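PDB 6ULY: amino acid adenylation domain-containing protein from Bacillus stratosphericus LAMA 585, which probably activates an alpha-keto acid as its acyl adenylate, with ATP, for nonribosomal depsipeptide synthesis. Local coordinates for residues T246-D258 with T268-Y281. Numbering follows the deposited sequence.
With SO4 (sulfate ion), chain N; SO4 (sulfate ion), chain O.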
loop_
_atom_site.group_PDB
_atom_site.type_symbol
_atom_site.label_atom_id
_atom_site.label_comp_id
_atom_site.label_asym_id
_atom_site.label_seq_id
_atom_site.Cartn_x
_atom_site.Cartn_y
_atom_site.Cartn_z
ATOM N N THR A 246 9.644 11.836 -24.748
ATOM C CA THR A 246 9.674 12.471 -23.435
ATOM C C THR A 246 11.095 12.844 -23.038
ATOM O O THR A 246 11.335 13.931 -22.500
ATOM C CB THR A 246 9.063 11.535 -22.394
ATOM O OG1 THR A 246 7.818 11.021 -22.882
ATOM C CG2 THR A 246 8.835 12.272 -21.073
ATOM N N ASP A 247 12.052 11.951 -23.296
ATOM C CA ASP A 247 13.439 12.227 -22.939
ATOM C C ASP A 247 13.916 13.536 -23.553
ATOM O O ASP A 247 14.628 14.312 -22.904
ATOM C CB ASP A 247 14.330 11.071 -23.393
ATOM C CG ASP A 247 13.825 9.724 -22.914
ATOM O OD1 ASP A 247 12.682 9.356 -23.266
ATOM O OD2 ASP A 247 14.568 9.033 -22.188
ATOM N N ASP A 248 13.524 13.806 -24.804
ATOM C CA ASP A 248 14.004 15.006 -25.481
ATOM C C ASP A 248 13.497 16.274 -24.807
ATOM O O ASP A 248 14.181 17.303 -24.836
ATOM C CB ASP A 248 13.591 14.994 -26.955
ATOM C CG ASP A 248 14.154 13.804 -27.711
ATOM O OD1 ASP A 248 13.513 13.357 -28.687
ATOM O OD2 ASP A 248 15.228 13.300 -27.320
ATOM N N PHE A 249 12.307 16.233 -24.204
ATOM C CA PHE A 249 11.809 17.428 -23.531
ATOM C C PHE A 249 12.553 17.679 -22.223
ATOM O O PHE A 249 13.032 18.792 -21.979
ATOM C CB PHE A 249 10.310 17.333 -23.255
ATOM C CG PHE A 249 9.834 18.369 -22.282
ATOM C CD1 PHE A 249 9.563 19.660 -22.704
ATOM C CD2 PHE A 249 9.706 18.067 -20.937
ATOM C CE1 PHE A 249 9.147 20.623 -21.804
ATOM C CE2 PHE A 249 9.296 19.026 -20.032
ATOM C CZ PHE A 249 9.014 20.304 -20.463
ATOM N N ILE A 250 12.625 16.672 -21.347
ATOM C CA ILE A 250 13.249 16.909 -20.047
ATOM C C ILE A 250 14.730 17.225 -20.222
ATOM O O ILE A 250 15.327 17.914 -19.386
ATOM C CB ILE A 250 13.030 15.719 -19.089
ATOM C CG1 ILE A 250 13.644 14.434 -19.644
ATOM C CG2 ILE A 250 11.544 15.518 -18.800
ATOM C CD1 ILE A 250 14.991 14.094 -19.025
ATOM N N ALA A 251 15.344 16.751 -21.309
ATOM C CA ALA A 251 16.729 17.117 -21.589
ATOM C C ALA A 251 16.846 18.591 -21.965
ATOM O O ALA A 251 17.752 19.285 -21.493
ATOM C CB ALA A 251 17.291 16.232 -22.701
ATOM N N GLN A 252 15.939 19.086 -22.807
ATOM C CA GLN A 252 15.941 20.485 -23.241
ATOM C C GLN A 252 14.502 20.980 -23.263
ATOM O O GLN A 252 13.840 20.980 -24.308
ATOM C CB GLN A 252 16.591 20.638 -24.621
ATOM C CG GLN A 252 17.952 19.967 -24.770
ATOM C CD GLN A 252 19.059 20.707 -24.041
ATOM O OE1 GLN A 252 18.990 21.923 -23.853
ATOM N NE2 GLN A 252 20.089 19.973 -23.625
ATOM N N PRO A 253 13.979 21.413 -22.114
ATOM C CA PRO A 253 12.564 21.821 -22.062
ATOM C C PRO A 253 12.170 22.844 -23.117
ATOM O O PRO A 253 11.023 22.824 -23.585
ATOM C CB PRO A 253 12.424 22.392 -20.645
ATOM C CG PRO A 253 13.466 21.675 -19.849
ATOM C CD PRO A 253 14.623 21.469 -20.788
ATOM N N LEU A 254 13.076 23.740 -23.510
ATOM C CA LEU A 254 12.724 24.745 -24.508
ATOM C C LEU A 254 12.365 24.129 -25.852
ATOM O O LEU A 254 11.784 24.822 -26.695
ATOM C CB LEU A 254 13.868 25.741 -24.685
ATOM C CG LEU A 254 14.065 26.736 -23.538
ATOM C CD1 LEU A 254 15.213 27.681 -23.857
ATOM C CD2 LEU A 254 12.788 27.519 -23.244
ATOM N N ARG A 255 12.687 22.854 -26.074
ATOM C CA ARG A 255 12.220 22.178 -27.277
ATOM C C ARG A 255 10.704 22.214 -27.390
ATOM O O ARG A 255 10.168 22.234 -28.503
ATOM C CB ARG A 255 12.712 20.736 -27.288
ATOM C CG ARG A 255 14.150 20.617 -27.694
ATOM C CD ARG A 255 14.691 19.224 -27.489
ATOM N NE ARG A 255 16.088 19.170 -27.889
ATOM C CZ ARG A 255 16.930 18.196 -27.569
ATOM N NH1 ARG A 255 16.526 17.176 -26.824
ATOM N NH2 ARG A 255 18.185 18.253 -27.994
ATOM N N TRP A 256 9.996 22.196 -26.260
ATOM C CA TRP A 256 8.550 22.371 -26.296
ATOM C C TRP A 256 8.189 23.604 -27.113
ATOM O O TRP A 256 7.331 23.552 -28.002
ATOM C CB TRP A 256 8.004 22.489 -24.871
ATOM C CG TRP A 256 6.553 22.132 -24.705
ATOM C CD1 TRP A 256 5.726 21.565 -25.634
ATOM C CD2 TRP A 256 5.761 22.317 -23.524
ATOM N NE1 TRP A 256 4.470 21.391 -25.105
ATOM C CE2 TRP A 256 4.465 21.843 -23.810
ATOM C CE3 TRP A 256 6.021 22.842 -22.253
ATOM C CZ2 TRP A 256 3.435 21.876 -22.873
ATOM C CZ3 TRP A 256 4.996 22.875 -21.325
ATOM C CH2 TRP A 256 3.718 22.394 -21.639
ATOM N N LEU A 257 8.846 24.729 -26.828
ATOM C CA LEU A 257 8.589 25.943 -27.594
ATOM C C LEU A 257 8.907 25.732 -29.070
ATOM O O LEU A 257 8.075 26.017 -29.940
ATOM C CB LEU A 257 9.400 27.105 -27.021
ATOM C CG LEU A 257 9.136 27.436 -25.549
ATOM C CD1 LEU A 257 9.810 28.749 -25.173
ATOM C CD2 LEU A 257 7.647 27.496 -25.250
ATOM N N ASP A 258 10.105 25.221 -29.371
ATOM C CA ASP A 258 10.482 24.975 -30.762
ATOM C C ASP A 258 9.424 24.149 -31.474
ATOM O O ASP A 258 9.074 24.421 -32.631
ATOM C CB ASP A 258 11.818 24.233 -30.833
ATOM C CG ASP A 258 12.942 24.979 -30.167
ATOM O OD1 ASP A 258 12.750 26.155 -29.792
ATOM O OD2 ASP A 258 14.020 24.374 -30.018
ATOM N N THR A 268 -1.732 21.174 -26.814
ATOM C CA THR A 268 -0.677 20.387 -26.190
ATOM C C THR A 268 -1.036 20.253 -24.715
ATOM O O THR A 268 -2.015 20.839 -24.244
ATOM C CB THR A 268 0.698 21.039 -26.389
ATOM O OG1 THR A 268 1.731 20.129 -25.996
ATOM C CG2 THR A 268 0.817 22.321 -25.575
ATOM N N TRP A 269 -0.243 19.472 -23.985
ATOM C CA TRP A 269 -0.479 19.331 -22.554
ATOM C C TRP A 269 0.793 18.891 -21.851
ATOM O O TRP A 269 1.752 18.429 -22.477
ATOM C CB TRP A 269 -1.598 18.325 -22.264
ATOM C CG TRP A 269 -1.150 16.899 -22.264
ATOM C CD1 TRP A 269 -0.863 16.126 -23.350
ATOM C CD2 TRP A 269 -0.962 16.065 -21.116
ATOM N NE1 TRP A 269 -0.499 14.863 -22.950
ATOM C CE2 TRP A 269 -0.555 14.800 -21.582
ATOM C CE3 TRP A 269 -1.095 16.265 -19.738
ATOM C CZ2 TRP A 269 -0.276 13.743 -20.720
ATOM C CZ3 TRP A 269 -0.820 15.216 -18.887
ATOM C CH2 TRP A 269 -0.414 13.972 -19.380
ATOM N N ALA A 270 0.775 19.030 -20.530
ATOM C CA ALA A 270 1.841 18.558 -19.660
ATOM C C ALA A 270 1.379 18.714 -18.212
ATOM O O ALA A 270 0.481 19.515 -17.932
ATOM C CB ALA A 270 3.144 19.341 -19.892
ATOM N N PRO A 271 1.966 17.957 -17.285
ATOM C CA PRO A 271 1.753 18.245 -15.863
ATOM C C PRO A 271 2.378 19.582 -15.492
ATOM O O PRO A 271 3.161 20.171 -16.238
ATOM C CB PRO A 271 2.437 17.078 -15.141
ATOM C CG PRO A 271 2.553 15.993 -16.177
ATOM C CD PRO A 271 2.720 16.707 -17.485
ATOM N N ASN A 272 2.023 20.055 -14.298
ATOM C CA ASN A 272 2.428 21.397 -13.894
ATOM C C ASN A 272 3.946 21.561 -13.876
ATOM O O ASN A 272 4.447 22.676 -14.062
ATOM C CB ASN A 272 1.846 21.721 -12.519
ATOM C CG ASN A 272 2.004 23.181 -12.152
ATOM O OD1 ASN A 272 1.286 24.042 -12.665
ATOM N ND2 ASN A 272 2.946 23.469 -11.260
ATOM N N PHE A 273 4.693 20.473 -13.658
ATOM C CA PHE A 273 6.146 20.590 -13.548
ATOM C C PHE A 273 6.759 21.088 -14.851
ATOM O O PHE A 273 7.738 21.845 -14.836
ATOM C CB PHE A 273 6.765 19.244 -13.146
ATOM C CG PHE A 273 6.846 18.241 -14.271
ATOM C CD1 PHE A 273 5.895 17.248 -14.395
ATOM C CD2 PHE A 273 7.884 18.282 -15.192
ATOM C CE1 PHE A 273 5.965 16.325 -15.424
ATOM C CE2 PHE A 273 7.955 17.365 -16.221
ATOM C CZ PHE A 273 6.992 16.385 -16.337
ATOM N N ALA A 274 6.208 20.666 -15.990
ATOM C CA ALA A 274 6.755 21.096 -17.271
ATOM C C ALA A 274 6.617 22.601 -17.440
ATOM O O ALA A 274 7.531 23.263 -17.945
ATOM C CB ALA A 274 6.062 20.358 -18.415
ATOM N N PHE A 275 5.483 23.163 -17.016
ATOM C CA PHE A 275 5.322 24.611 -17.063
ATOM C C PHE A 275 6.349 25.293 -16.172
ATOM O O PHE A 275 6.926 26.322 -16.547
ATOM C CB PHE A 275 3.907 25.001 -16.644
ATOM C CG PHE A 275 2.837 24.497 -17.575
ATOM C CD1 PHE A 275 2.390 23.186 -17.496
ATOM C CD2 PHE A 275 2.270 25.335 -18.523
ATOM C CE1 PHE A 275 1.409 22.720 -18.348
ATOM C CE2 PHE A 275 1.285 24.873 -19.379
ATOM C CZ PHE A 275 0.853 23.564 -19.289
ATOM N N ALA A 276 6.598 24.729 -14.991
ATOM C CA ALA A 276 7.606 25.300 -14.104
ATOM C C ALA A 276 9.002 25.158 -14.694
ATOM O O ALA A 276 9.842 26.050 -14.534
ATOM C CB ALA A 276 7.531 24.635 -12.733
ATOM N N MET A 277 9.273 24.041 -15.376
ATOM C CA MET A 277 10.576 23.867 -16.009
ATOM C C MET A 277 10.821 24.951 -17.051
ATOM O O MET A 277 11.913 25.525 -17.115
ATOM C CB MET A 277 10.676 22.479 -16.646
ATOM C CG MET A 277 10.823 21.340 -15.654
ATOM S SD MET A 277 10.953 19.718 -16.444
ATOM C CE MET A 277 12.643 19.750 -17.026
ATOM N N ILE A 278 9.812 25.250 -17.874
ATOM C CA ILE A 278 9.952 26.308 -18.872
ATOM C C ILE A 278 10.200 27.649 -18.193
ATOM O O ILE A 278 11.032 28.447 -18.644
ATOM C CB ILE A 278 8.710 26.352 -19.781
ATOM C CG1 ILE A 278 8.592 25.060 -20.596
ATOM C CG2 ILE A 278 8.764 27.556 -20.712
ATOM C CD1 ILE A 278 9.569 24.966 -21.751
ATOM N N ASN A 279 9.489 27.919 -17.094
ATOM C CA ASN A 279 9.685 29.178 -16.381
ATOM C C ASN A 279 11.116 29.327 -15.879
ATOM O O ASN A 279 11.595 30.453 -15.701
ATOM C CB ASN A 279 8.706 29.282 -15.212
ATOM C CG ASN A 279 7.269 29.427 -15.671
ATOM O OD1 ASN A 279 7.007 29.768 -16.824
ATOM N ND2 ASN A 279 6.329 29.177 -14.769
ATOM N N ASP A 280 11.813 28.214 -15.640
ATOM C CA ASP A 280 13.199 28.290 -15.195
ATOM C C ASP A 280 14.132 28.821 -16.274
ATOM O O ASP A 280 15.301 29.089 -15.977
ATOM C CB ASP A 280 13.694 26.913 -14.742
ATOM C CG ASP A 280 13.005 26.424 -13.479
ATOM O OD1 ASP A 280 12.533 27.263 -12.679
ATOM O OD2 ASP A 280 12.944 25.191 -13.285
ATOM N N TYR A 281 13.651 28.976 -17.508
ATOM C CA TYR A 281 14.461 29.408 -18.638
ATOM C C TYR A 281 14.089 30.811 -19.109
ATOM O O TYR A 281 14.157 31.104 -20.304
ATOM C CB TYR A 281 14.323 28.424 -19.800
ATOM C CG TYR A 281 14.997 27.090 -19.593
ATOM C CD1 TYR A 281 16.253 26.832 -20.132
ATOM C CD2 TYR A 281 14.373 26.080 -18.874
ATOM C CE1 TYR A 281 16.874 25.607 -19.951
ATOM C CE2 TYR A 281 14.984 24.853 -18.688
ATOM C CZ TYR A 281 16.233 24.622 -19.226
ATOM O OH TYR A 281 16.842 23.402 -19.040
HETATM S S SO4 N . 19.901 15.643 -26.151
HETATM O O1 SO4 N . 18.510 15.628 -25.795
HETATM O O2 SO4 N . 20.561 14.519 -25.545
HETATM O O3 SO4 N . 20.029 15.559 -27.580
HETATM O O4 SO4 N . 20.504 16.862 -25.686
HETATM S S SO4 O . 18.658 18.936 -31.761
HETATM O O1 SO4 O . 17.257 18.814 -31.477
HETATM O O2 SO4 O . 19.307 19.625 -30.682
HETATM O O3 SO4 O . 19.233 17.629 -31.910
HETATM O O4 SO4 O . 18.836 19.677 -32.976
#
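In this adenylation domain the helix-turn-helix stretch 246-258 packs on strand 267-270 and the helix that follows it, 272-279, with Trp256 and Phe249 reaching across. The indole of Trp256 lies against the strand, its NE1 donating to Thr268 OG1 (3.1 Å, N-H...O 162°) almost exactly in the ring plane. A threonine serves well here, since Thr268 OG1 also bonds Leu216 O on the neighbouring strand, while its methyl CG2 packs on the indole. With CG anti to the backbone N (chi1 -157°), Trp256 thrusts its six-membered ring between strand and helix: CH2 meets Ala270 CB at 3.6 Å and points at one face of Phe275, a T-shaped pair with planes at 77°. The small Ala270 and Ala274 leave room for this large ring, and Ile278 CG1 meets its edge at CE3.

Strand 267-270 runs parallel to its neighbours 214-217 and 297-301 in the mixed sheet of this ANL-family fold. The side chain of Trp269, which points away from 246-258, comes within about 5 Å of the bound keto acyl adenylate, so the contact probably lies just behind the ligand pocket.

On helix 246-251, Phe249 is a knob in a hole formed by Phe273, Ala274, Met277 and Ile278, with its CZ 3.6 Å from Ala274 CB. Met277 SD approaches that ring obliquely, a Met-aromatic contact, and the bend at chi3 takes its methyl CE to Pro253 CG, 3.5 Å away. Pro253, in the type I turn from Gln252 to Arg255, offers a compact apolar ring to Met277, Ile278 CD1 and Tyr281, while Leu254 CD2 packs on Tyr281 CB. Arg255, ending the turn, makes its bonds away from 268-281: NH1 to Asp248 O and to O1 of one sulfate ion (chain N), NH2 to O2 of another (chain O), both ions probably from the crystallisation liquor.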